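Local structure of DNA ligase (Archaeoglobus fulgidus, 3GDE) at residues 42-47 with 119-124; 52-55 with 59-62. The protein probably seals nicks in double-stranded DNA during replication, recombination and repair, using ATP and magnesium and releasing AMP and diphosphate. One frame throughout, in Å; residues are numbered along the deposited sequence.

Contact 1: residues 42-47 with 119-124; sequences LYDVVL and KVRETF
Asp44 of helix 39-49 and Arg121 of helix 117-129 form a salt bridge that spans the gap between their two helices; across residues 42-47 and 119-124 the nearest CA atoms, those of the same two residues, are 7.6 Å apart. Arg121 NH1 gives Asp44 OD1 a fairly straight hydrogen bond of 3.0 Å (N-H...O 166°). OD1 lies close to the guanidinium plane, at its edge, whereas NH1 meets the carboxylate from above its plane; the two flat groups are turned 34° apart. The arginine chain sets off with CG anti to the backbone N (chi1 177°) and then bends at chi2 and chi3, which folds its middle against the acid before NH1 reaches it. Here the packing is tight: Arg121 CD comes within 3.0 Å of Asp44 OD1, and Arg121 CB lies 3.6 Å from Asp44 OD2. The edge of the Tyr43 ring also lies beside Asp44 OD1, with Tyr43 CD2 3.7 Å away. Away from this pair the contact loosens. Leu47 CD2 only grazes Arg121 NH1 at 4.4 Å, and beyond the arginine the surface of helix 117-129 turns to solvent at Glu122. Arg118, on the same helix, forms a salt bridge with Asp44 OD2, while Arg121 NH2 donates to the carbonyl of Val53. Replacing Arg121 by a leucine would probably leave Asp44 OD1 without its cationic mate and the Val53 carbonyl without this donor. With an arginine at each carboxylate oxygen, the buried Asp44 is likely to stay ionised, and this part of the join between the two helices of the DNA-binding domain rests on charge and directed bonding more than on apolar contact.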
loop_
_atom_site.group_PDB
_atom_site.type_symbol
_atom_site.label_atom_id
_atom_site.label_comp_id
_atom_site.label_asym_id
_atom_site.label_seq_id
_atom_site.Cartn_x
_atom_site.Cartn_y
_atom_site.Cartn_z
ATOM N N LEU A 42 -4.717 9.925 20.463
ATOM C CA LEU A 42 -3.746 10.506 19.521
ATOM C C LEU A 42 -3.415 9.495 18.420
ATOM O O LEU A 42 -3.554 9.785 17.237
ATOM C CB LEU A 42 -2.458 10.970 20.232
ATOM C CG LEU A 42 -1.322 11.467 19.299
ATOM C CD1 LEU A 42 -1.759 12.651 18.420
ATOM C CD2 LEU A 42 -0.030 11.810 20.046
ATOM N N TYR A 43 -3.003 8.304 18.846
ATOM C CA TYR A 43 -2.722 7.178 17.967
ATOM C C TYR A 43 -3.879 6.925 17.011
ATOM O O TYR A 43 -3.703 6.902 15.791
ATOM C CB TYR A 43 -2.441 5.925 18.805
ATOM C CG TYR A 43 -2.059 4.715 17.993
ATOM C CD1 TYR A 43 -0.715 4.417 17.740
ATOM C CD2 TYR A 43 -3.040 3.865 17.471
ATOM C CE1 TYR A 43 -0.358 3.298 16.988
ATOM C CE2 TYR A 43 -2.697 2.749 16.719
ATOM C CZ TYR A 43 -1.352 2.471 16.476
ATOM O OH TYR A 43 -1.014 1.363 15.728
ATOM N N ASP A 44 -5.068 6.749 17.564
ATOM C CA ASP A 44 -6.237 6.483 16.740
ATOM C C ASP A 44 -6.542 7.619 15.762
ATOM O O ASP A 44 -6.831 7.364 14.599
ATOM C CB ASP A 44 -7.453 6.176 17.615
ATOM C CG ASP A 44 -7.380 4.808 18.254
ATOM O OD1 ASP A 44 -6.696 3.912 17.707
ATOM O OD2 ASP A 44 -8.019 4.622 19.313
ATOM N N VAL A 45 -6.449 8.864 16.218
ATOM C CA VAL A 45 -6.747 10.011 15.346
ATOM C C VAL A 45 -5.781 10.072 14.147
ATOM O O VAL A 45 -6.198 10.361 13.026
ATOM C CB VAL A 45 -6.779 11.357 16.153
ATOM C CG1 VAL A 45 -6.703 12.579 15.236
ATOM C CG2 VAL A 45 -8.026 11.428 16.987
ATOM N N VAL A 46 -4.502 9.786 14.391
ATOM C CA VAL A 46 -3.498 9.846 13.339
ATOM C C VAL A 46 -3.774 8.772 12.271
ATOM O O VAL A 46 -3.775 9.064 11.069
ATOM C CB VAL A 46 -2.046 9.767 13.897
ATOM C CG1 VAL A 46 -1.043 9.559 12.774
ATOM C CG2 VAL A 46 -1.709 11.042 14.661
ATOM N N LEU A 47 -4.027 7.546 12.723
ATOM C CA LEU A 47 -4.473 6.484 11.829
ATOM C C LEU A 47 -5.770 6.859 11.119
ATOM O O LEU A 47 -5.791 6.945 9.890
ATOM C CB LEU A 47 -4.609 5.151 12.572
ATOM C CG LEU A 47 -3.375 4.247 12.491
ATOM C CD1 LEU A 47 -2.196 4.828 13.251
ATOM C CD2 LEU A 47 -3.681 2.816 12.965
ATOM N N LYS A 119 -14.408 3.438 22.113
ATOM C CA LYS A 119 -15.440 2.483 21.707
ATOM C C LYS A 119 -15.356 2.081 20.228
ATOM O O LYS A 119 -15.534 0.902 19.901
ATOM C CB LYS A 119 -16.847 2.996 22.019
ATOM C CG LYS A 119 -17.879 1.865 22.107
ATOM C CD LYS A 119 -19.214 2.250 21.501
ATOM C CE LYS A 119 -20.361 1.754 22.382
ATOM N NZ LYS A 119 -20.730 2.802 23.414
ATOM N N VAL A 120 -15.092 3.046 19.349
ATOM C CA VAL A 120 -14.885 2.761 17.921
ATOM C C VAL A 120 -13.727 1.773 17.725
ATOM O O VAL A 120 -13.860 0.773 17.033
ATOM C CB VAL A 120 -14.632 4.051 17.089
ATOM C CG1 VAL A 120 -14.202 3.707 15.675
ATOM C CG2 VAL A 120 -15.885 4.910 17.053
ATOM N N ARG A 121 -12.603 2.072 18.359
ATOM C CA ARG A 121 -11.436 1.201 18.354
ATOM C C ARG A 121 -11.744 -0.217 18.863
ATOM O O ARG A 121 -11.338 -1.186 18.239
ATOM C CB ARG A 121 -10.344 1.821 19.210
ATOM C CG ARG A 121 -9.111 0.972 19.343
ATOM C CD ARG A 121 -8.151 1.376 18.256
ATOM N NE ARG A 121 -8.046 0.366 17.229
ATOM C CZ ARG A 121 -7.499 0.556 16.036
ATOM N NH1 ARG A 121 -7.019 1.739 15.685
ATOM N NH2 ARG A 121 -7.456 -0.454 15.183
ATOM N N GLU A 122 -12.460 -0.315 19.984
ATOM C CA GLU A 122 -12.793 -1.613 20.604
ATOM C C GLU A 122 -13.711 -2.441 19.713
ATOM O O GLU A 122 -13.473 -3.625 19.517
ATOM C CB GLU A 122 -13.457 -1.439 21.981
ATOM C CG GLU A 122 -12.728 -0.508 22.950
ATOM C CD GLU A 122 -11.596 -1.168 23.743
ATOM O OE1 GLU A 122 -11.130 -0.517 24.711
ATOM O OE2 GLU A 122 -11.170 -2.313 23.415
ATOM N N THR A 123 -14.752 -1.802 19.184
ATOM C CA THR A 123 -15.691 -2.434 18.257
ATOM C C THR A 123 -14.985 -2.931 16.986
ATOM O O THR A 123 -15.235 -4.056 16.532
ATOM C CB THR A 123 -16.821 -1.456 17.885
ATOM O OG1 THR A 123 -17.347 -0.884 19.089
ATOM C CG2 THR A 123 -17.935 -2.171 17.112
ATOM N N PHE A 124 -14.102 -2.090 16.432
ATOM C CA PHE A 124 -13.238 -2.468 15.290
ATOM C C PHE A 124 -12.344 -3.673 15.579
ATOM O O PHE A 124 -12.255 -4.589 14.751
ATOM C CB PHE A 124 -12.383 -1.288 14.816
ATOM C CG PHE A 124 -13.134 -0.275 13.981
ATOM C CD1 PHE A 124 -12.512 0.891 13.562
ATOM C CD2 PHE A 124 -14.468 -0.478 13.631
ATOM C CE1 PHE A 124 -13.191 1.833 12.777
ATOM C CE2 PHE A 124 -15.156 0.465 12.863
ATOM C CZ PHE A 124 -14.510 1.618 12.434
#

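Contact 2: residues 52-55 with 59-62; sequences KVYP and EREL
Arg60 lies across one face of the Tyr54 ring at about a right angle, its CB 3.8 Å from the ring centroid and 8° off the normal, a CH-pi contact. The arginine chain then bends at chi3 (-61°) and brings Arg60 CZ back to within 3.7 Å of Tyr54 CE1. The guanidinium thus turns a face to the rim of the ring, but with the planes 45° apart it is tilted and not stacked flat. Backbone joins in: Arg60 O sits 3.6 Å from Tyr54 CD2. Farther along, Leu62 CD2 touches Tyr54 CE2 at 4.3 Å, and Leu62 CD1 meets Val53 CG2 at 4.4 Å. On the opposite face of the tyrosine, Val53 CG1 stands 3.5 Å above the ring plane, set toward the rim. Around this first shell, Tyr54 OH is hydrogen-bonded with Asp125 of helix 117-129, and a salt bridge from Arg60 NH2 to Asp58 steadies the guanidinium from within the loop. Lying between Arg60 CB and Val53 CG1, the Tyr54 ring is probably restrained in its rotation, in a contact of CH-pi and van der Waals character with a cationic group tilted beside the ring.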
loop_
_atom_site.group_PDB
_atom_site.type_symbol
_atom_site.label_atom_id
_atom_site.label_comp_id
_atom_site.label_asym_id
_atom_site.label_seq_id
_atom_site.Cartn_x
_atom_site.Cartn_y
_atom_site.Cartn_z
ATOM N N LYS A 52 -7.072 4.795 7.730
ATOM C CA LYS A 52 -6.541 3.502 8.188
ATOM C C LYS A 52 -7.045 3.155 9.578
ATOM O O LYS A 52 -7.128 4.013 10.462
ATOM C CB LYS A 52 -5.004 3.512 8.268
ATOM C CG LYS A 52 -4.231 3.557 6.955
ATOM C CD LYS A 52 -2.723 3.608 7.284
ATOM C CE LYS A 52 -1.876 4.022 6.093
ATOM N NZ LYS A 52 -2.160 5.427 5.618
ATOM N N VAL A 53 -7.332 1.878 9.776
ATOM C CA VAL A 53 -7.664 1.357 11.093
ATOM C C VAL A 53 -6.464 0.564 11.638
ATOM O O VAL A 53 -6.163 0.625 12.839
ATOM C CB VAL A 53 -8.963 0.517 11.036
ATOM C CG1 VAL A 53 -9.291 -0.081 12.377
ATOM C CG2 VAL A 53 -10.128 1.373 10.533
ATOM N N TYR A 54 -5.788 -0.163 10.745
ATOM C CA TYR A 54 -4.571 -0.919 11.064
ATOM C C TYR A 54 -3.490 -0.610 10.040
ATOM O O TYR A 54 -3.807 -0.292 8.905
ATOM C CB TYR A 54 -4.830 -2.439 11.089
ATOM C CG TYR A 54 -5.988 -2.832 11.985
ATOM C CD1 TYR A 54 -5.836 -2.881 13.376
ATOM C CD2 TYR A 54 -7.243 -3.128 11.438
ATOM C CE1 TYR A 54 -6.902 -3.219 14.198
ATOM C CE2 TYR A 54 -8.318 -3.470 12.248
ATOM C CZ TYR A 54 -8.143 -3.513 13.628
ATOM O OH TYR A 54 -9.211 -3.839 14.431
ATOM N N PRO A 55 -2.205 -0.679 10.445
ATOM C CA PRO A 55 -1.104 -0.725 9.470
ATOM C C PRO A 55 -1.244 -1.948 8.557
ATOM O O PRO A 55 -1.778 -2.972 8.980
ATOM C CB PRO A 55 0.131 -0.859 10.357
ATOM C CG PRO A 55 -0.279 -0.261 11.662
ATOM C CD PRO A 55 -1.701 -0.677 11.833
ATOM N N GLU A 59 -1.321 -8.070 10.982
ATOM C CA GLU A 59 -2.155 -9.174 10.498
ATOM C C GLU A 59 -3.661 -8.881 10.592
ATOM O O GLU A 59 -4.440 -9.485 9.870
ATOM C CB GLU A 59 -1.800 -10.511 11.180
ATOM C CG GLU A 59 -0.420 -11.069 10.783
ATOM C CD GLU A 59 -0.482 -12.485 10.203
ATOM O OE1 GLU A 59 -1.005 -12.646 9.070
ATOM O OE2 GLU A 59 0.012 -13.431 10.874
ATOM N N ARG A 60 -4.054 -7.944 11.454
ATOM C CA ARG A 60 -5.464 -7.538 11.585
ATOM C C ARG A 60 -5.996 -6.734 10.388
ATOM O O ARG A 60 -5.376 -5.769 9.949
ATOM C CB ARG A 60 -5.695 -6.759 12.883
ATOM C CG ARG A 60 -5.571 -7.598 14.154
ATOM C CD ARG A 60 -5.583 -6.725 15.399
ATOM N NE ARG A 60 -4.468 -5.789 15.400
ATOM C CZ ARG A 60 -4.287 -4.814 16.289
ATOM N NH1 ARG A 60 -5.152 -4.626 17.277
ATOM N NH2 ARG A 60 -3.225 -4.023 16.186
ATOM N N GLU A 61 -7.142 -7.175 9.871
ATOM C CA GLU A 61 -7.935 -6.470 8.864
ATOM C C GLU A 61 -9.375 -6.447 9.374
ATOM O O GLU A 61 -9.823 -7.439 9.960
ATOM C CB GLU A 61 -7.943 -7.256 7.552
ATOM C CG GLU A 61 -6.826 -6.965 6.572
ATOM C CD GLU A 61 -6.998 -7.753 5.274
ATOM O OE1 GLU A 61 -6.717 -8.985 5.283
ATOM O OE2 GLU A 61 -7.426 -7.143 4.252
ATOM N N LEU A 62 -10.103 -5.350 9.139
ATOM C CA LEU A 62 -11.537 -5.291 9.467
ATOM C C LEU A 62 -12.350 -6.368 8.731
ATOM O O LEU A 62 -13.173 -7.049 9.339
ATOM C CB LEU A 62 -12.147 -3.910 9.160
ATOM C CG LEU A 62 -12.217 -2.777 10.191
ATOM C CD1 LEU A 62 -13.174 -1.681 9.694
ATOM C CD2 LEU A 62 -12.588 -3.250 11.618
#

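Both contacts belong to the helical N-terminal DNA-binding domain, with centres about 11 Å apart. Along the chain the order is 42-47, 52-55, 59-62 and 119-124, so the two halves of contact 2 fall between those of contact 1, in the loop from helix 39-49 to helix 66-77. Helix 117-129 serves both: Arg121 packs against Tyr54, and Phe124 packs on Val53 and Leu62. Helix 39-49 adds Leu47, whose CD2 is 3.3 Å from Val53 O. This probably ties the loop to both helices, away from the predicted ATP-binding and active-site residues.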